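PDB 2IMQ: nitrophorin Cim l NP from Cimex lectularius, which uses a bound heme to deliver nitric oxide to the bitten host during feeding, causing vasodilation. Local coordinates for residues A[6-18]-A[35-49]. Residues are numbered along the deposited sequence; the frame is centred on the assembly and turned at random.
With HEM (protoporphyrin IX containing Fe), chain B.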
loop_
_atom_site.group_PDB
_atom_site.type_symbol
_atom_site.label_atom_id
_atom_site.label_comp_id
_atom_site.label_asym_id
_atom_site.label_seq_id
_atom_site.Cartn_x
_atom_site.Cartn_y
_atom_site.Cartn_z
ATOM N N GLN A 6 -16.208 -5.012 15.350
ATOM C CA GLN A 6 -15.509 -4.552 14.140
ATOM C C GLN A 6 -14.364 -3.609 14.448
ATOM O O GLN A 6 -14.329 -2.966 15.500
ATOM C CB GLN A 6 -16.474 -3.836 13.194
ATOM C CG GLN A 6 -17.654 -4.670 12.780
ATOM C CD GLN A 6 -18.547 -3.990 11.763
ATOM O OE1 GLN A 6 -19.079 -2.913 12.034
ATOM N NE2 GLN A 6 -18.722 -4.621 10.581
ATOM N N LEU A 7 -13.436 -3.493 13.495
ATOM C CA LEU A 7 -12.393 -2.536 13.579
ATOM C C LEU A 7 -12.281 -1.854 12.227
ATOM O O LEU A 7 -12.652 -2.433 11.175
ATOM C CB LEU A 7 -11.065 -3.205 13.969
ATOM C CG LEU A 7 -10.992 -3.873 15.350
ATOM C CD1 LEU A 7 -9.796 -4.741 15.491
ATOM C CD2 LEU A 7 -11.034 -2.813 16.422
ATOM N N SER A 8 -11.739 -0.646 12.240
ATOM C CA SER A 8 -11.426 0.080 10.991
ATOM C C SER A 8 -9.932 0.184 10.744
ATOM O O SER A 8 -9.138 0.270 11.662
ATOM C CB SER A 8 -12.036 1.457 11.000
ATOM O OG SER A 8 -11.569 2.207 12.064
ATOM N N VAL A 9 -9.579 0.107 9.470
ATOM C CA VAL A 9 -8.203 0.117 9.034
ATOM C C VAL A 9 -8.121 1.121 7.917
ATOM O O VAL A 9 -8.968 1.107 7.015
ATOM C CB VAL A 9 -7.751 -1.281 8.457
ATOM C CG1 VAL A 9 -6.288 -1.246 7.963
ATOM C CG2 VAL A 9 -7.997 -2.356 9.472
ATOM N N HIS A 10 -7.141 2.025 8.005
ATOM C CA HIS A 10 -6.756 2.901 6.879
ATOM C C HIS A 10 -5.397 2.475 6.396
ATOM O O HIS A 10 -4.499 2.235 7.200
ATOM C CB HIS A 10 -6.680 4.376 7.317
ATOM C CG HIS A 10 -8.012 5.005 7.596
ATOM N ND1 HIS A 10 -8.175 6.374 7.733
ATOM C CD2 HIS A 10 -9.240 4.452 7.760
ATOM C CE1 HIS A 10 -9.450 6.623 7.982
ATOM N NE2 HIS A 10 -10.115 5.479 8.022
ATOM N N THR A 11 -5.256 2.385 5.094
ATOM C CA THR A 11 -3.962 2.177 4.475
ATOM C C THR A 11 -3.677 3.271 3.493
ATOM O O THR A 11 -4.587 3.761 2.810
ATOM C CB THR A 11 -3.906 0.800 3.747
ATOM O OG1 THR A 11 -4.815 0.760 2.641
ATOM C CG2 THR A 11 -4.266 -0.335 4.694
ATOM N N VAL A 12 -2.419 3.653 3.392
ATOM C CA VAL A 12 -1.997 4.532 2.339
ATOM C C VAL A 12 -0.707 4.066 1.757
ATOM O O VAL A 12 0.199 3.678 2.503
ATOM C CB VAL A 12 -1.947 6.024 2.819
ATOM C CG1 VAL A 12 -0.897 6.248 3.896
ATOM C CG2 VAL A 12 -1.719 6.971 1.679
ATOM N N SER A 13 -0.603 4.112 0.444
ATOM C CA SER A 13 0.676 3.896 -0.128
ATOM C C SER A 13 0.986 4.946 -1.184
ATOM O O SER A 13 0.066 5.554 -1.813
ATOM C CB SER A 13 0.812 2.525 -0.689
ATOM O OG SER A 13 0.188 2.379 -1.942
ATOM N N TRP A 14 2.274 5.135 -1.392
ATOM C CA TRP A 14 2.736 6.152 -2.316
ATOM C C TRP A 14 4.067 5.747 -2.865
ATOM O O TRP A 14 5.033 5.534 -2.132
ATOM C CB TRP A 14 2.870 7.445 -1.558
ATOM C CG TRP A 14 3.041 8.665 -2.362
ATOM C CD1 TRP A 14 3.016 8.813 -3.723
ATOM C CD2 TRP A 14 3.110 9.966 -1.816
ATOM N NE1 TRP A 14 3.164 10.148 -4.037
ATOM C CE2 TRP A 14 3.222 10.870 -2.875
ATOM C CE3 TRP A 14 3.116 10.458 -0.510
ATOM C CZ2 TRP A 14 3.314 12.233 -2.659
ATOM C CZ3 TRP A 14 3.226 11.791 -0.318
ATOM C CH2 TRP A 14 3.302 12.658 -1.369
ATOM N N ASN A 15 4.148 5.671 -4.173
ATOM C CA ASN A 15 5.436 5.575 -4.854
ATOM C C ASN A 15 5.952 7.000 -4.928
ATOM O O ASN A 15 5.645 7.796 -5.848
ATOM C CB ASN A 15 5.275 4.919 -6.226
ATOM C CG ASN A 15 6.601 4.621 -6.847
ATOM O OD1 ASN A 15 7.555 5.274 -6.490
ATOM N ND2 ASN A 15 6.693 3.631 -7.750
ATOM N N SER A 16 6.684 7.332 -3.890
ATOM C CA SER A 16 7.112 8.703 -3.639
ATOM C C SER A 16 8.510 8.999 -4.184
ATOM O O SER A 16 8.912 10.177 -4.294
ATOM C CB SER A 16 7.042 8.941 -2.122
ATOM O OG SER A 16 7.756 7.943 -1.465
ATOM N N GLY A 17 9.286 7.992 -4.578
ATOM C CA GLY A 17 10.560 8.265 -5.240
ATOM C C GLY A 17 11.562 8.868 -4.284
ATOM O O GLY A 17 11.803 8.309 -3.203
ATOM N N HIS A 18 12.128 10.024 -4.672
ATOM C CA HIS A 18 13.060 10.745 -3.821
ATOM C C HIS A 18 12.362 11.819 -2.994
ATOM O O HIS A 18 13.030 12.579 -2.285
ATOM C CB HIS A 18 14.195 11.369 -4.674
ATOM C CG HIS A 18 15.095 10.353 -5.318
ATOM N ND1 HIS A 18 16.380 10.106 -4.879
ATOM C CD2 HIS A 18 14.889 9.516 -6.362
ATOM C CE1 HIS A 18 16.929 9.168 -5.635
ATOM N NE2 HIS A 18 16.041 8.788 -6.539
ATOM N N GLU A 35 -12.387 10.950 11.382
ATOM C CA GLU A 35 -12.437 9.524 11.627
ATOM C C GLU A 35 -11.248 9.117 12.484
ATOM O O GLU A 35 -10.199 9.763 12.429
ATOM C CB GLU A 35 -12.378 8.785 10.292
ATOM C CG GLU A 35 -13.684 8.845 9.501
ATOM C CD GLU A 35 -13.536 8.541 8.018
ATOM O OE1 GLU A 35 -12.398 8.529 7.522
ATOM O OE2 GLU A 35 -14.572 8.350 7.343
ATOM N N THR A 36 -11.408 8.005 13.213
ATOM C CA THR A 36 -10.473 7.521 14.195
ATOM C C THR A 36 -10.217 6.021 13.964
ATOM O O THR A 36 -10.653 5.176 14.740
ATOM C CB THR A 36 -11.065 7.750 15.611
ATOM O OG1 THR A 36 -12.424 7.286 15.653
ATOM C CG2 THR A 36 -11.215 9.202 15.899
ATOM N N PRO A 37 -9.510 5.653 12.891
ATOM C CA PRO A 37 -9.376 4.245 12.595
ATOM C C PRO A 37 -8.579 3.537 13.629
ATOM O O PRO A 37 -7.691 4.104 14.256
ATOM C CB PRO A 37 -8.629 4.238 11.278
ATOM C CG PRO A 37 -7.917 5.511 11.224
ATOM C CD PRO A 37 -8.853 6.497 11.893
ATOM N N ASP A 38 -8.844 2.254 13.811
ATOM C CA ASP A 38 -8.105 1.456 14.775
ATOM C C ASP A 38 -6.679 1.142 14.395
ATOM O O ASP A 38 -5.791 1.121 15.242
ATOM C CB ASP A 38 -8.894 0.189 15.059
ATOM C CG ASP A 38 -10.261 0.490 15.572
ATOM O OD1 ASP A 38 -10.357 1.034 16.717
ATOM O OD2 ASP A 38 -11.283 0.318 14.866
ATOM N N VAL A 39 -6.456 0.913 13.093
ATOM C CA VAL A 39 -5.147 0.559 12.567
ATOM C C VAL A 39 -4.858 1.450 11.360
ATOM O O VAL A 39 -5.760 1.715 10.559
ATOM C CB VAL A 39 -5.128 -0.933 12.119
ATOM C CG1 VAL A 39 -3.805 -1.262 11.495
ATOM C CG2 VAL A 39 -5.514 -1.781 13.321
ATOM N N ILE A 40 -3.628 1.918 11.284
ATOM C CA ILE A 40 -3.175 2.667 10.093
ATOM C C ILE A 40 -1.875 2.091 9.594
ATOM O O ILE A 40 -0.945 1.836 10.375
ATOM C CB ILE A 40 -2.916 4.156 10.467
ATOM C CG1 ILE A 40 -4.178 4.861 10.966
ATOM C CG2 ILE A 40 -2.398 4.918 9.293
ATOM C CD1 ILE A 40 -3.909 6.257 11.566
ATOM N N ALA A 41 -1.795 1.846 8.284
ATOM C CA ALA A 41 -0.572 1.364 7.681
ATOM C C ALA A 41 -0.157 2.330 6.565
ATOM O O ALA A 41 -1.024 2.778 5.801
ATOM C CB ALA A 41 -0.739 -0.006 7.140
ATOM N N VAL A 42 1.120 2.640 6.530
ATOM C CA VAL A 42 1.725 3.540 5.551
ATOM C C VAL A 42 2.850 2.854 4.805
ATOM O O VAL A 42 3.801 2.404 5.430
ATOM C CB VAL A 42 2.315 4.793 6.268
ATOM C CG1 VAL A 42 2.899 5.771 5.249
ATOM C CG2 VAL A 42 1.202 5.460 7.148
ATOM N N ALA A 43 2.764 2.776 3.492
ATOM C CA ALA A 43 3.787 2.117 2.698
ATOM C C ALA A 43 4.293 3.140 1.677
ATOM O O ALA A 43 3.522 3.844 1.003
ATOM C CB ALA A 43 3.257 0.890 1.964
ATOM N N VAL A 44 5.586 3.179 1.528
ATOM C CA VAL A 44 6.212 4.004 0.504
ATOM C C VAL A 44 7.213 3.199 -0.297
ATOM O O VAL A 44 7.772 2.207 0.177
ATOM C CB VAL A 44 6.915 5.239 1.051
ATOM C CG1 VAL A 44 5.954 6.180 1.531
ATOM C CG2 VAL A 44 7.898 4.900 2.121
ATOM N N GLN A 45 7.385 3.615 -1.554
ATOM C CA GLN A 45 8.383 3.097 -2.416
ATOM C C GLN A 45 9.157 4.262 -2.918
ATOM O O GLN A 45 8.611 5.301 -3.286
ATOM C CB GLN A 45 7.743 2.360 -3.595
ATOM C CG GLN A 45 8.764 1.984 -4.657
ATOM C CD GLN A 45 8.254 1.110 -5.728
ATOM O OE1 GLN A 45 7.314 0.321 -5.543
ATOM N NE2 GLN A 45 8.942 1.189 -6.853
ATOM N N GLY A 46 10.470 4.062 -3.010
ATOM C CA GLY A 46 11.319 5.125 -3.464
ATOM C C GLY A 46 12.784 4.740 -3.466
ATOM O O GLY A 46 13.164 3.592 -3.751
ATOM N N PHE A 47 13.594 5.725 -3.137
ATOM C CA PHE A 47 15.055 5.548 -3.245
ATOM C C PHE A 47 15.785 6.173 -2.091
ATOM O O PHE A 47 15.495 7.305 -1.711
ATOM C CB PHE A 47 15.559 6.186 -4.515
ATOM C CG PHE A 47 15.087 5.490 -5.751
ATOM C CD1 PHE A 47 14.031 6.014 -6.490
ATOM C CD2 PHE A 47 15.649 4.270 -6.135
ATOM C CE1 PHE A 47 13.555 5.344 -7.623
ATOM C CE2 PHE A 47 15.195 3.596 -7.272
ATOM C CZ PHE A 47 14.141 4.131 -8.016
ATOM N N GLY A 48 16.756 5.430 -1.573
ATOM C CA GLY A 48 17.710 5.962 -0.593
ATOM C C GLY A 48 17.189 6.073 0.829
ATOM O O GLY A 48 17.769 6.783 1.650
ATOM N N PHE A 49 16.112 5.376 1.177
ATOM C CA PHE A 49 15.562 5.520 2.521
ATOM C C PHE A 49 16.533 5.177 3.653
ATOM O O PHE A 49 16.613 5.923 4.607
ATOM C CB PHE A 49 14.327 4.644 2.715
ATOM C CG PHE A 49 13.180 4.989 1.794
ATOM C CD1 PHE A 49 12.495 3.992 1.147
ATOM C CD2 PHE A 49 12.780 6.294 1.626
ATOM C CE1 PHE A 49 11.453 4.293 0.307
ATOM C CE2 PHE A 49 11.666 6.597 0.812
ATOM C CZ PHE A 49 11.036 5.581 0.154
HETATM C CHA HEM B . 10.437 6.801 8.936
HETATM C CHB HEM B . 6.846 7.959 5.891
HETATM C CHC HEM B . 10.076 9.607 2.726
HETATM C CHD HEM B . 13.668 8.208 5.532
HETATM C C1A HEM B . 9.183 6.989 8.430
HETATM C C2A HEM B . 7.934 6.692 9.091
HETATM C C3A HEM B . 6.949 6.991 8.206
HETATM C C4A HEM B . 7.544 7.506 7.007
HETATM C CMA HEM B . 5.458 6.872 8.464
HETATM C CAA HEM B . 7.729 6.144 10.522
HETATM C CBA HEM B . 7.482 7.424 11.365
HETATM C CGA HEM B . 7.337 7.096 12.844
HETATM O O1A HEM B . 8.355 6.889 13.502
HETATM O O2A HEM B . 6.202 7.108 13.382
HETATM C C1B HEM B . 7.419 8.515 4.791
HETATM C C2B HEM B . 6.696 9.042 3.659
HETATM C C3B HEM B . 7.573 9.507 2.777
HETATM C C4B HEM B . 8.886 9.301 3.331
HETATM C CMB HEM B . 5.210 8.972 3.691
HETATM C CAB HEM B . 7.329 10.141 1.417
HETATM C CBB HEM B . 6.145 10.687 1.108
HETATM C C1C HEM B . 11.352 9.434 3.179
HETATM C C2C HEM B . 12.576 9.728 2.478
HETATM C C3C HEM B . 13.564 9.393 3.303
HETATM C C4C HEM B . 13.010 8.761 4.459
HETATM C CMC HEM B . 12.717 10.483 1.152
HETATM C CAC HEM B . 15.055 9.549 3.039
HETATM C CBC HEM B . 15.656 8.959 2.008
HETATM C C1D HEM B . 13.115 7.661 6.668
HETATM C C2D HEM B . 13.887 7.031 7.712
HETATM C C3D HEM B . 12.906 6.631 8.766
HETATM C C4D HEM B . 11.610 7.017 8.273
HETATM C CMD HEM B . 15.405 6.856 7.759
HETATM C CAD HEM B . 13.300 5.910 10.067
HETATM C CBD HEM B . 14.056 6.934 10.899
HETATM C CGD HEM B . 14.190 6.461 12.313
HETATM O O1D HEM B . 14.815 7.227 13.117
HETATM O O2D HEM B . 13.680 5.340 12.604
HETATM N NA HEM B . 8.930 7.504 7.164
HETATM N NB HEM B . 8.757 8.664 4.552
HETATM N NC HEM B . 11.654 8.822 4.358
HETATM N ND HEM B . 11.775 7.608 7.032
HETATM FE FE HEM B . 10.290 8.282 5.835
#
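A chi1 of -71° sets His-10 CG anti to the carbonyl carbon and lays the ring against Pro-37. Pro-37 CG then lies over the centre of the ring face, 3.6 Å from the His-10 ring centroid, a CH-pi contact. Glu-35 OE1 comes to the ring edge, 3.5 Å from His-10 CE1. Leu-29 O accepts a hydrogen bond from His-10 ND1, and Lys-277 pairs with Glu-35.

Asp-38 has the same kind of first torsion (-58°), which turns its carboxylate back toward strand 6-17. Asp-38 OD2 accepts a nearly straight hydrogen bond from Ser-8 N at 2.8 Å, through its anti lone pair. His-94 bonds the other oxygen, OD1. Ser-8 OG accepts from Asp-38 N at 3.2 Å.

From there the strands run parallel, with the backbone bonds of a regular ladder from Val-39 N to Ser-8 O up to Gln-45 N to Trp-14 O. Val-12 CG1 meets Val-42 CG2 at 3.9 Å, side by side. A beta bulge shifts the register by one: Gln-45 O accepts from both Ser-16 N and Gly-17 N, and the ladder resumes with Phe-47 N to Gly-17 O. Beyond it Phe-47 CB sits 3.3 Å from His-18 NE2, over the imidazole face.

Trp-14, Ser-16, Val-44 and Phe-49 line the heme pocket, and Val-44 CG1 lies 3.6 Å from HEM CMB. The pair forms the beta-alpha-beta unit with helix 26-29, central in one sheet of the DNase I-like sandwich. Strands 274-281 and 84-91 flank it, while Ala-41 and Ala-43 pack on strands 127-135 and 165-169 of the other sheet.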